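Local coordinates for protein imelysin (Bacteroides ovatus ATCC 8483, PDB 3OYV) that probably takes part in bacterial iron uptake as an outer-membrane imelysin-like protein, named a peptidase after its family, at residues 22-27 with 348-353; 91-96 with 126-131; 98-101 with 107-110; 148-153 with 159-164; 236-241 with 286-291. One frame throughout, in Å; residues are numbered along the deposited sequence. Where two conformers were deposited one is given.

Contact 1 (22-27 with 348-353); sequences SSWHNY and EFLLYK
Trp24, near the start of helix 21-47, faces Leu350 in the last turn of helix 343-351, their CA atoms 7.5 Å apart, and beyond Leu350 the chain leaves helical geometry at Tyr352 and passes into a short strand. Helix 343-351 carries the GxHxxE sequence pattern of the imelysin family, in which Glu348 is hydrogen-bonded to His345, and the present contact packs its C-terminal end against an N-terminal helix. Trp24 suits the place because it offers a broad apolar face and a single N-H. That N-H, NE1, donates to Leu350 O at 2.9 Å, an angle of 153° at the hydrogen; the oxygen lies in the indole plane and is approached on a lone pair. Above the same ring stands Leu350 CD2, 4.1 Å from the centroid of the five-membered ring, a CH-pi contact offset toward the rim. An alanine at Trp24 would remove both ring and donor, and would probably leave Leu350 O without this mate and a gap beneath the CD2 methyl. Leu350 branches usefully: while CD2 covers the indole, CD1 goes to Tyr27, whose hydroxyl is bonded to the backbone oxygen of Val341. Leu316 of helix 309-316 touches both Trp24 and Leu350. The Tyr27 ring swings toward Leu350 with CG anti to the backbone N (chi1 -159°), bringing CD2 to 4.1 Å from Leu350 CD1.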
# COMPACT_ATOMS: atom_id res chain seq x y z
N SER A 22 -9.36 -28.07 0.80
CA SER A 22 -10.68 -27.47 0.79
C SER A 22 -10.72 -26.22 1.65
O SER A 22 -11.23 -25.18 1.23
CB SER A 22 -11.73 -28.46 1.29
OG SER A 22 -12.99 -27.87 1.19
N SER A 23 -10.15 -26.29 2.84
CA SER A 23 -10.06 -25.11 3.71
C SER A 23 -9.25 -24.01 3.04
O SER A 23 -9.59 -22.84 3.12
CB SER A 23 -9.41 -25.48 5.05
OG SER A 23 -10.23 -26.36 5.81
N TRP A 24 -8.15 -24.39 2.39
CA TRP A 24 -7.27 -23.43 1.71
C TRP A 24 -8.06 -22.69 0.62
O TRP A 24 -8.01 -21.45 0.52
CB TRP A 24 -6.08 -24.15 1.11
CG TRP A 24 -4.84 -23.34 0.94
CD1 TRP A 24 -4.65 -22.26 0.13
CD2 TRP A 24 -3.60 -23.57 1.60
NE1 TRP A 24 -3.36 -21.81 0.25
CE2 TRP A 24 -2.69 -22.60 1.14
CE3 TRP A 24 -3.17 -24.50 2.55
CZ2 TRP A 24 -1.38 -22.54 1.60
CZ3 TRP A 24 -1.89 -24.45 2.97
CH2 TRP A 24 -1.00 -23.45 2.52
N HIS A 25 -8.82 -23.43 -0.18
CA HIS A 25 -9.66 -22.83 -1.23
C HIS A 25 -10.67 -21.87 -0.64
O HIS A 25 -10.82 -20.72 -1.11
CB HIS A 25 -10.42 -23.91 -2.02
CG HIS A 25 -9.51 -24.87 -2.76
ND1 HIS A 25 -9.96 -26.07 -3.27
CD2 HIS A 25 -8.18 -24.84 -3.01
CE1 HIS A 25 -8.96 -26.71 -3.86
NE2 HIS A 25 -7.87 -25.98 -3.72
N ASN A 26 -11.42 -22.35 0.34
CA ASN A 26 -12.46 -21.53 0.93
C ASN A 26 -11.92 -20.27 1.61
O ASN A 26 -12.54 -19.19 1.51
CB ASN A 26 -13.26 -22.37 1.92
CG ASN A 26 -14.20 -23.35 1.20
OD1 ASN A 26 -14.69 -23.05 0.12
ND2 ASN A 26 -14.47 -24.51 1.83
N TYR A 27 -10.81 -20.40 2.32
CA TYR A 27 -10.28 -19.23 3.04
C TYR A 27 -9.65 -18.23 2.07
O TYR A 27 -9.80 -17.03 2.24
CB TYR A 27 -9.35 -19.59 4.19
CG TYR A 27 -9.26 -18.44 5.15
CD1 TYR A 27 -10.40 -17.98 5.81
CD2 TYR A 27 -8.06 -17.81 5.39
CE1 TYR A 27 -10.34 -16.93 6.68
CE2 TYR A 27 -7.98 -16.74 6.28
CZ TYR A 27 -9.14 -16.31 6.93
OH TYR A 27 -9.10 -15.26 7.83
N GLU A 348 -1.19 -13.16 0.47
CA GLU A 348 0.21 -13.42 0.16
C GLU A 348 0.71 -14.72 0.83
O GLU A 348 1.37 -15.56 0.20
CB GLU A 348 1.07 -12.21 0.61
CG GLU A 348 2.51 -12.21 0.11
CD GLU A 348 3.37 -11.21 0.88
OE1 GLU A 348 2.89 -10.62 1.86
OE2 GLU A 348 4.55 -11.08 0.51
N PHE A 349 0.39 -14.86 2.12
CA PHE A 349 0.77 -16.08 2.88
C PHE A 349 0.23 -17.34 2.22
O PHE A 349 0.90 -18.37 2.17
CB PHE A 349 0.20 -15.93 4.29
CG PHE A 349 0.44 -17.10 5.22
CD1 PHE A 349 -0.35 -18.21 5.19
CD2 PHE A 349 1.39 -17.00 6.22
CE1 PHE A 349 -0.12 -19.25 6.07
CE2 PHE A 349 1.59 -18.04 7.11
CZ PHE A 349 0.85 -19.16 7.02
N LEU A 350 -0.99 -17.24 1.72
CA LEU A 350 -1.72 -18.36 1.10
C LEU A 350 -1.24 -18.70 -0.30
O LEU A 350 -1.48 -19.81 -0.77
CB LEU A 350 -3.23 -18.06 1.13
CG LEU A 350 -3.90 -17.99 2.51
CD1 LEU A 350 -5.33 -17.41 2.40
CD2 LEU A 350 -3.87 -19.36 3.24
N LEU A 351 -0.53 -17.76 -0.94
CA LEU A 351 -0.08 -17.91 -2.31
C LEU A 351 1.42 -18.20 -2.48
O LEU A 351 1.82 -18.76 -3.50
CB LEU A 351 -0.45 -16.68 -3.15
CG LEU A 351 -1.93 -16.47 -3.41
CD1 LEU A 351 -2.13 -15.13 -4.14
CD2 LEU A 351 -2.52 -17.65 -4.21
N TYR A 352 2.23 -17.74 -1.53
CA TYR A 352 3.67 -17.76 -1.62
C TYR A 352 4.32 -18.48 -0.45
O TYR A 352 3.78 -18.48 0.67
CB TYR A 352 4.21 -16.35 -1.59
CG TYR A 352 3.97 -15.50 -2.80
CD1 TYR A 352 4.87 -15.47 -3.85
CD2 TYR A 352 2.86 -14.64 -2.86
CE1 TYR A 352 4.67 -14.61 -4.93
CE2 TYR A 352 2.65 -13.81 -3.94
CZ TYR A 352 3.57 -13.78 -4.96
OH TYR A 352 3.34 -12.91 -6.00
N LYS A 353 5.50 -19.03 -0.71
CA LYS A 353 6.35 -19.48 0.36
C LYS A 353 7.80 -19.20 -0.01
O LYS A 353 8.27 -19.63 -1.06
CB LYS A 353 6.09 -20.95 0.62
CG LYS A 353 6.89 -21.47 1.81
CD LYS A 353 6.58 -22.89 2.15
CE LYS A 353 7.23 -23.30 3.44
NZ LYS A 353 7.06 -24.77 3.67

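Contact 2 (91-96 with 126-131); sequences TAKIGD and TNNIYS
Lys93 and Asn128 join helix 71-102 to helix 121-137 across a polar pocket inside this all-helical imelysin fold. The first segment begins at Thr91 with a wider, pi-type turn that runs to Ile94. Within it comes Lys93, a long and flexible residue fitted to helices whose backbones stay well separated: Lys93 CA and Asn128 CA are 10.8 Å apart. The chain is extended beyond CG and spans most of that distance, bringing NZ to Asn128 OD1 at 2.7 Å, while Lys93 CE passes 3.6 Å from the same oxygen. The ammonium group also has a salt bridge to Glu286 and a hydrogen bond to Glu114; an unidentified small molecule, probably from the crystallisation liquor, is hydrogen-bonded to it, which is consistent with a pocket here. Ile94 turns to other neighbours, Phe182 and Ile175. Gly95 follows where a CB would collide with Thr91 O, which probably favours glycine in this wider turn. An asparagine suits the far side because its amide offers both an acceptor and a donor: ND2 donates to Glu283 O, and this probably keeps OD1 turned to the lysine. NZ meets that oxygen at a C=O...N angle of 131°, tilted 29° from the amide plane.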
# COMPACT_ATOMS: atom_id res chain seq x y z
N THR A 91 11.53 4.10 9.00
CA THR A 91 11.70 3.83 10.41
C THR A 91 10.97 2.56 10.85
O THR A 91 11.39 1.93 11.80
CB THR A 91 11.21 4.98 11.32
OG1 THR A 91 9.83 5.06 11.18
CG2 THR A 91 11.77 6.33 10.99
N ALA A 92 9.90 2.16 10.16
CA ALA A 92 9.14 0.97 10.54
C ALA A 92 9.35 -0.20 9.59
O ALA A 92 9.84 -1.26 9.99
CB ALA A 92 7.66 1.28 10.69
N LYS A 93 9.02 -0.02 8.32
CA LYS A 93 9.13 -1.14 7.39
C LYS A 93 10.57 -1.65 7.27
O LYS A 93 10.83 -2.87 7.29
CB LYS A 93 8.52 -0.81 6.02
CG LYS A 93 7.05 -0.42 6.08
CD LYS A 93 6.47 -0.19 4.68
CE LYS A 93 5.03 0.28 4.70
NZ LYS A 93 4.37 -0.00 3.40
N ILE A 94 11.52 -0.73 7.14
CA ILE A 94 12.94 -1.08 7.08
C ILE A 94 13.56 -1.08 8.49
O ILE A 94 14.26 -2.02 8.90
CB ILE A 94 13.72 -0.13 6.12
CG1 ILE A 94 13.08 -0.20 4.73
CG2 ILE A 94 15.24 -0.51 6.11
CD1 ILE A 94 13.68 0.79 3.75
N GLY A 95 13.26 -0.04 9.25
CA GLY A 95 13.89 0.20 10.54
C GLY A 95 13.58 -0.81 11.63
O GLY A 95 14.47 -1.14 12.44
N ASP A 96 12.35 -1.28 11.71
CA ASP A 96 12.02 -2.25 12.76
C ASP A 96 12.80 -3.55 12.59
O ASP A 96 13.45 -4.01 13.54
CB ASP A 96 10.52 -2.47 12.90
CG ASP A 96 9.81 -1.29 13.51
OD1 ASP A 96 10.47 -0.43 14.13
OD2 ASP A 96 8.56 -1.25 13.40
N THR A 126 9.63 0.63 -2.43
CA THR A 126 9.96 1.52 -3.54
C THR A 126 8.68 2.12 -4.14
O THR A 126 8.61 3.33 -4.39
CB THR A 126 10.79 0.81 -4.61
OG1 THR A 126 11.97 0.28 -4.03
CG2 THR A 126 11.20 1.75 -5.74
N ASN A 127 7.66 1.27 -4.34
CA ASN A 127 6.36 1.77 -4.82
C ASN A 127 5.75 2.77 -3.87
O ASN A 127 5.13 3.74 -4.30
CB ASN A 127 5.39 0.61 -5.06
CG ASN A 127 5.66 -0.12 -6.36
OD1 ASN A 127 6.32 0.40 -7.26
ND2 ASN A 127 5.15 -1.35 -6.46
N ASN A 128 5.95 2.57 -2.57
CA ASN A 128 5.49 3.55 -1.60
C ASN A 128 6.15 4.92 -1.84
O ASN A 128 5.53 5.97 -1.71
CB ASN A 128 5.77 3.13 -0.15
CG ASN A 128 5.08 1.83 0.31
OD1 ASN A 128 5.56 1.24 1.28
ND2 ASN A 128 4.00 1.39 -0.34
N ILE A 129 7.44 4.90 -2.17
CA ILE A 129 8.14 6.16 -2.47
C ILE A 129 7.62 6.75 -3.80
O ILE A 129 7.46 7.97 -3.92
CB ILE A 129 9.67 5.98 -2.47
CG1 ILE A 129 10.18 5.46 -1.11
CG2 ILE A 129 10.34 7.29 -2.87
CD1 ILE A 129 9.78 6.27 0.08
N TYR A 130 7.34 5.90 -4.78
CA TYR A 130 6.73 6.39 -6.01
C TYR A 130 5.36 7.00 -5.79
O TYR A 130 4.97 7.87 -6.55
CB TYR A 130 6.68 5.31 -7.08
CG TYR A 130 8.04 4.95 -7.63
CD1 TYR A 130 9.01 5.94 -7.82
CD2 TYR A 130 8.36 3.65 -7.98
CE1 TYR A 130 10.25 5.63 -8.33
CE2 TYR A 130 9.62 3.33 -8.51
CZ TYR A 130 10.54 4.33 -8.67
OH TYR A 130 11.78 4.03 -9.18
N SER A 131 4.66 6.60 -4.74
CA SER A 131 3.43 7.28 -4.36
C SER A 131 3.67 8.76 -4.05
O SER A 131 2.92 9.65 -4.49
CB SER A 131 2.75 6.59 -3.18
OG SER A 131 1.44 7.10 -2.95

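Contact 3 (98-101 with 107-110); sequences YNLY and EEAL
Glu108, the first residue of 107-110 to touch 98-101, lays its extended chain across Leu100 at about a right angle. With CG anti to its own N (chi1 -165°), the side chain passes its CG by Leu100 CD1, and its carboxylate carbon CD comes to 3.7 Å from Leu100 CD2. A glutamate is reasonable at this exposed margin: the chain and one side of the carboxylate lie against the leucine methyls, and the charge can still meet solvent. Two conformers of Glu108 were deposited, however, so the cover it gives is only partly fixed. Next comes Ala109, and Ala109 CA lies 5.2 Å from Leu100 CA. This close pass of the backbones marks a short helical hairpin, in which helix 71-102 ends, the chain turns within a few residues, and helix 106-111 starts back alongside it. The smallest side chain to carry a CB suits so narrow a spacing. Its methyl sits 3.8 Å from Leu100 CB and again 3.8 Å from Tyr101 CB, filling the crevice between two successive residues of the neighbouring helix, and it also meets the tyrosine ring at the edge. Leu110 comes last and runs beside Tyr101, the two side chains pointing the same way. Its CD1 lies in the plane of the ring, 4.0 Å from Tyr101 CE2, so the methyl abuts an aromatic edge. Ile186, in a loop, touches both Tyr101 and Leu110. The leucine adopts a chi1 of -97°, away from a staggered value, and its methyl reaches the ring from this unusual setting.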
# COMPACT_ATOMS: atom_id res chain seq x y z
N TYR A 98 15.58 -3.94 10.97
CA TYR A 98 16.99 -3.60 11.17
C TYR A 98 17.36 -3.49 12.65
O TYR A 98 18.34 -4.10 13.08
CB TYR A 98 17.30 -2.26 10.43
CG TYR A 98 18.74 -1.85 10.61
CD1 TYR A 98 19.75 -2.41 9.82
CD2 TYR A 98 19.12 -0.93 11.62
CE1 TYR A 98 21.10 -2.10 10.03
CE2 TYR A 98 20.46 -0.62 11.82
CZ TYR A 98 21.43 -1.19 11.03
OH TYR A 98 22.76 -0.87 11.21
N ASN A 99 16.56 -2.78 13.43
CA ASN A 99 16.92 -2.60 14.84
C ASN A 99 16.79 -3.92 15.62
O ASN A 99 17.64 -4.23 16.46
CB ASN A 99 16.08 -1.52 15.48
CG ASN A 99 16.46 -0.16 14.97
OD1 ASN A 99 17.61 0.09 14.63
ND2 ASN A 99 15.48 0.73 14.89
N LEU A 100 15.76 -4.72 15.33
CA LEU A 100 15.69 -6.07 15.92
C LEU A 100 16.97 -6.87 15.61
O LEU A 100 17.56 -7.51 16.50
CB LEU A 100 14.48 -6.83 15.38
CG LEU A 100 13.12 -6.46 15.92
CD1 LEU A 100 11.97 -7.02 15.05
CD2 LEU A 100 12.97 -6.87 17.40
N TYR A 101 17.41 -6.85 14.36
CA TYR A 101 18.52 -7.65 13.92
C TYR A 101 19.78 -7.20 14.66
O TYR A 101 20.54 -8.03 15.19
CB TYR A 101 18.71 -7.53 12.40
CG TYR A 101 19.61 -8.58 11.85
CD1 TYR A 101 21.00 -8.55 12.05
CD2 TYR A 101 19.08 -9.68 11.17
CE1 TYR A 101 21.80 -9.54 11.56
CE2 TYR A 101 19.88 -10.67 10.69
CZ TYR A 101 21.23 -10.61 10.88
OH TYR A 101 22.05 -11.62 10.38
N GLU A 107 16.13 -13.65 14.28
CA GLU A 107 15.01 -14.44 13.72
C GLU A 107 13.69 -13.66 13.82
O GLU A 107 12.90 -13.66 12.86
CB GLU A 107 14.95 -15.81 14.38
CG GLU A 107 16.21 -16.62 14.06
CD GLU A 107 16.40 -16.95 12.59
OE1 GLU A 107 15.41 -17.38 11.95
OE2 GLU A 107 17.53 -16.80 12.11
N GLU A 108 13.48 -12.94 14.92
CA GLU A 108 12.35 -12.03 14.99
C GLU A 108 12.42 -11.03 13.83
O GLU A 108 11.42 -10.73 13.20
CB GLU A 108 12.32 -11.31 16.32
CG GLU A 108 11.00 -10.64 16.60
CD GLU A 108 10.95 -9.88 17.90
OE1 GLU A 108 11.86 -10.06 18.73
OE2 GLU A 108 9.99 -9.10 18.09
N ALA A 109 13.61 -10.51 13.55
CA ALA A 109 13.82 -9.54 12.46
C ALA A 109 13.37 -10.09 11.11
O ALA A 109 12.64 -9.43 10.35
CB ALA A 109 15.29 -9.10 12.40
N LEU A 110 13.83 -11.30 10.80
CA LEU A 110 13.53 -11.91 9.53
C LEU A 110 12.02 -12.04 9.31
O LEU A 110 11.51 -11.79 8.20
CB LEU A 110 14.21 -13.29 9.38
CG LEU A 110 15.55 -13.28 8.61
CD1 LEU A 110 16.61 -12.40 9.21
CD2 LEU A 110 16.09 -14.72 8.43

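Contact 4 (148-153 with 159-164); sequences SLSTVI and SLDTKI
A tight helical hairpin is closed where Ser150 and Ile153 of helix 149-156 meet Asp161 and Leu160 of helix 158-177. The short segments pass with their axes 8.9 Å apart, running roughly antiparallel, at 145°. Ser148 starts the first helix as its N-cap, OG accepting from Thr151 N. Two residues on, Ser150 OG donates to Asp161 OD1 at 2.8 Å; it meets the carboxylate oxygen on the syn side, 24° out of plane. Serine is short enough to fit between close helices and still both give and take a hydrogen bond. Asp161 OD1 is also held by Tyr136 OH of helix 121-137, so a third helix helps fix the carboxylate. Replacing Asp161 by an alanine would probably leave Ser150 and Tyr136 hydroxyls without their shared acceptor and free to turn. Nearer the turn, the packing becomes apolar. Ile153 CG2, anti to the backbone N, is directed between Leu160 and Asp161, 3.9 Å from Leu160 CG and 3.7 Å from Asp161 N. A beta-branched residue does this well, since one methyl stays close to its own backbone yet touches the next helix. Leu209 and Ile220 continue the apolar cover over Ile153. On the polar side a water completes a small ring, donating to Ser150 OG and to Asp161 OD2, each at 2.7 Å.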
# COMPACT_ATOMS: atom_id res chain seq x y z
N SER A 148 0.92 20.86 -10.81
CA SER A 148 1.50 20.02 -9.75
C SER A 148 2.21 20.90 -8.74
O SER A 148 2.63 22.01 -9.07
CB SER A 148 2.48 19.02 -10.34
OG SER A 148 3.63 19.66 -10.90
N LEU A 149 2.41 20.35 -7.54
CA LEU A 149 3.21 21.02 -6.55
C LEU A 149 4.59 21.26 -7.12
O LEU A 149 5.17 22.32 -6.89
CB LEU A 149 3.31 20.19 -5.27
CG LEU A 149 2.11 20.15 -4.34
CD1 LEU A 149 2.39 19.20 -3.16
CD2 LEU A 149 1.77 21.57 -3.85
N SER A 150 5.16 20.28 -7.81
CA SER A 150 6.51 20.46 -8.37
C SER A 150 6.59 21.70 -9.27
O SER A 150 7.54 22.49 -9.14
CB SER A 150 6.94 19.23 -9.14
OG SER A 150 8.27 19.34 -9.66
N THR A 151 5.61 21.89 -10.15
CA THR A 151 5.65 23.05 -11.03
C THR A 151 5.52 24.35 -10.26
O THR A 151 6.24 25.32 -10.56
CB THR A 151 4.59 22.92 -12.13
OG1 THR A 151 4.93 21.78 -12.94
CG2 THR A 151 4.47 24.17 -13.02
N VAL A 152 4.66 24.38 -9.26
CA VAL A 152 4.49 25.57 -8.42
C VAL A 152 5.79 25.91 -7.67
O VAL A 152 6.23 27.07 -7.66
CB VAL A 152 3.33 25.43 -7.43
CG1 VAL A 152 3.29 26.55 -6.42
CG2 VAL A 152 1.97 25.34 -8.17
N ILE A 153 6.41 24.91 -7.04
CA ILE A 153 7.64 25.13 -6.30
C ILE A 153 8.77 25.51 -7.27
O ILE A 153 9.56 26.43 -6.96
CB ILE A 153 8.04 23.93 -5.40
CG1 ILE A 153 6.93 23.58 -4.39
CG2 ILE A 153 9.36 24.24 -4.63
CD1 ILE A 153 6.54 24.69 -3.38
N SER A 159 15.53 25.77 -6.59
CA SER A 159 16.49 25.01 -5.79
C SER A 159 15.75 24.00 -4.92
O SER A 159 16.13 22.82 -4.87
CB SER A 159 17.32 25.94 -4.91
OG SER A 159 18.25 26.65 -5.69
N LEU A 160 14.73 24.50 -4.23
CA LEU A 160 13.90 23.66 -3.34
C LEU A 160 13.25 22.51 -4.12
O LEU A 160 13.25 21.35 -3.70
CB LEU A 160 12.87 24.48 -2.60
CG LEU A 160 11.92 23.67 -1.71
CD1 LEU A 160 12.70 22.79 -0.67
CD2 LEU A 160 10.93 24.60 -1.04
N ASP A 161 12.69 22.81 -5.28
CA ASP A 161 12.06 21.79 -6.11
C ASP A 161 13.06 20.72 -6.49
O ASP A 161 12.78 19.54 -6.34
CB ASP A 161 11.44 22.42 -7.35
CG ASP A 161 10.87 21.41 -8.33
OD1 ASP A 161 10.07 20.51 -7.91
OD2 ASP A 161 11.26 21.45 -9.52
N THR A 162 14.26 21.12 -6.93
CA THR A 162 15.27 20.19 -7.34
C THR A 162 15.70 19.30 -6.17
O THR A 162 15.88 18.10 -6.36
CB THR A 162 16.46 20.94 -7.93
OG1 THR A 162 16.02 21.54 -9.16
CG2 THR A 162 17.68 19.99 -8.15
N LYS A 163 15.82 19.91 -4.98
CA LYS A 163 16.20 19.12 -3.81
C LYS A 163 15.10 18.09 -3.47
O LYS A 163 15.42 16.96 -3.10
CB LYS A 163 16.48 20.01 -2.63
CG LYS A 163 17.83 20.74 -2.75
CD LYS A 163 18.14 21.51 -1.47
CE LYS A 163 19.14 22.66 -1.70
NZ LYS A 163 18.48 23.98 -1.92
N ILE A 164 13.83 18.46 -3.60
CA ILE A 164 12.75 17.50 -3.30
C ILE A 164 12.77 16.37 -4.32
O ILE A 164 12.72 15.19 -3.96
CB ILE A 164 11.39 18.23 -3.25
CG1 ILE A 164 11.34 19.22 -2.09
CG2 ILE A 164 10.18 17.20 -3.19
CD1 ILE A 164 10.25 20.27 -2.25
O HOH W 1 9.94 20.31 -11.54

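Contact 5 (236-241 with 286-291); sequences AVVVPT and EAFLFG
A buried apolar joint forms where Phe288, in the loop after helix 265-283, inserts its ring against Val237, Val238 and Thr241 of helix 223-261. The same loop sends Glu286 to the polar pocket around Lys93, so its chain divides between a charged site and this hydrophobic one. Phenylalanine suits the position because the helix offers methyl groups around a flat, uncharged ring. Val238 CG2 stands over the centre of one face, 4.0 Å from the centroid and 12° off the normal, a well-centred CH-pi contact. Val237 CG1 approaches obliquely, 3.8 Å from Phe288 CE1. At the far tip of the ring Thr241 CB meets CZ at the edge, 3.9 Å away and in plane. Tyr242 packs against the ring edge-to-face as a further neighbour. With its OG1 anti to the carbonyl carbon (chi1 -59°), Thr241 brings the hydroxyl within bonding distance of Val237 O, while CB and CG2, with OG1 itself, border the ring at CZ. OG1 donates to Val237 O at 2.6 Å, while Thr241 N donates to the same oxygen from the opposite face of its plane. The two bonds to one oxygen lie where the helix is irregular: a wider pi-type turn precedes Pro240, which has no N-H to give to the turn before. The bend that results is a proline kink, the familiar irregularity of long helices, here with an aromatic side chain docked against it.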
# COMPACT_ATOMS: atom_id res chain seq x y z
N ALA A 236 -6.13 12.99 -11.39
CA ALA A 236 -5.09 12.27 -12.11
C ALA A 236 -4.32 11.27 -11.26
O ALA A 236 -3.78 10.31 -11.79
CB ALA A 236 -4.12 13.26 -12.80
N VAL A 237 -4.23 11.50 -9.97
CA VAL A 237 -3.46 10.62 -9.10
C VAL A 237 -4.35 9.73 -8.25
O VAL A 237 -4.31 8.49 -8.38
CB VAL A 237 -2.41 11.37 -8.26
CG1 VAL A 237 -1.62 10.39 -7.35
CG2 VAL A 237 -1.44 12.13 -9.19
N VAL A 238 -5.14 10.33 -7.36
CA VAL A 238 -5.85 9.57 -6.35
C VAL A 238 -6.93 8.68 -6.98
O VAL A 238 -6.93 7.46 -6.80
CB VAL A 238 -6.45 10.46 -5.26
CG1 VAL A 238 -7.28 9.63 -4.27
CG2 VAL A 238 -5.35 11.22 -4.49
N VAL A 239 -7.89 9.29 -7.68
CA VAL A 239 -9.04 8.50 -8.19
C VAL A 239 -8.59 7.42 -9.17
O VAL A 239 -9.03 6.27 -9.05
CB VAL A 239 -10.18 9.40 -8.66
CG1 VAL A 239 -11.32 8.53 -9.22
CG2 VAL A 239 -10.71 10.28 -7.52
N PRO A 240 -7.69 7.76 -10.12
CA PRO A 240 -7.21 6.69 -11.02
C PRO A 240 -6.48 5.56 -10.33
O PRO A 240 -6.56 4.41 -10.77
CB PRO A 240 -6.36 7.44 -12.03
CG PRO A 240 -6.92 8.84 -12.06
CD PRO A 240 -7.29 9.09 -10.61
N THR A 241 -5.72 5.87 -9.29
CA THR A 241 -5.06 4.81 -8.54
C THR A 241 -6.09 3.89 -7.88
O THR A 241 -5.94 2.65 -7.94
CB THR A 241 -4.07 5.38 -7.50
OG1 THR A 241 -3.08 6.16 -8.21
CG2 THR A 241 -3.40 4.28 -6.72
N GLU A 286 0.07 4.66 -1.03
CA GLU A 286 0.35 4.82 0.40
C GLU A 286 0.84 6.19 0.83
O GLU A 286 0.95 6.43 2.02
CB GLU A 286 1.24 3.70 0.93
CG GLU A 286 0.60 2.32 0.83
CD GLU A 286 1.44 1.19 1.43
OE1 GLU A 286 2.16 1.41 2.44
OE2 GLU A 286 1.38 0.09 0.89
N ALA A 287 1.09 7.11 -0.11
CA ALA A 287 1.30 8.53 0.22
C ALA A 287 0.01 9.29 0.46
O ALA A 287 0.05 10.45 0.86
CB ALA A 287 2.16 9.24 -0.84
N PHE A 288 -1.16 8.66 0.23
CA PHE A 288 -2.44 9.28 0.48
C PHE A 288 -3.32 8.39 1.35
O PHE A 288 -4.48 8.12 1.02
CB PHE A 288 -3.16 9.80 -0.78
CG PHE A 288 -3.06 8.96 -2.02
CD1 PHE A 288 -1.99 9.09 -2.87
CD2 PHE A 288 -4.12 8.16 -2.42
CE1 PHE A 288 -1.92 8.40 -4.08
CE2 PHE A 288 -4.08 7.47 -3.61
CZ PHE A 288 -2.99 7.58 -4.46
N LEU A 289 -2.78 7.98 2.50
CA LEU A 289 -3.56 7.24 3.50
C LEU A 289 -4.34 8.21 4.38
O LEU A 289 -4.07 8.37 5.58
CB LEU A 289 -2.65 6.32 4.31
CG LEU A 289 -1.97 5.17 3.56
CD1 LEU A 289 -0.84 4.51 4.38
CD2 LEU A 289 -3.00 4.11 3.13
N PHE A 290 -5.30 8.89 3.76
CA PHE A 290 -6.21 9.79 4.44
C PHE A 290 -7.58 9.70 3.81
O PHE A 290 -7.75 9.10 2.75
CB PHE A 290 -5.71 11.25 4.43
CG PHE A 290 -5.78 11.94 3.09
CD1 PHE A 290 -4.71 11.89 2.21
CD2 PHE A 290 -6.89 12.67 2.75
CE1 PHE A 290 -4.78 12.57 1.00
CE2 PHE A 290 -6.98 13.33 1.54
CZ PHE A 290 -5.92 13.29 0.68
N GLY A 291 -8.58 10.26 4.47
CA GLY A 291 -9.94 10.18 3.99
C GLY A 291 -10.44 8.75 4.12
O GLY A 291 -10.09 8.06 5.09

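Overall arrangement
From the N terminus, helix 21-47 opens contact 1, which closes only near the C terminus, at 348-353; the other four contacts lie nested inside that long loop. Helix 71-102 then enters contact 2, which closes on helix 121-137 and encloses the short hairpin of contact 3. Contact 4 follows in series as a second local hairpin, about 45 Å from contact 1 between centres and on the opposite side of the chain's centre. Contact 5 comes last, tying helix 223-261 to the loop at 286-291. No loops cross, yet contacts 2 and 5 touch through Lys93 with Glu286, joining helices 71-102 and 121-137 to the loop at 286-291 in the interior.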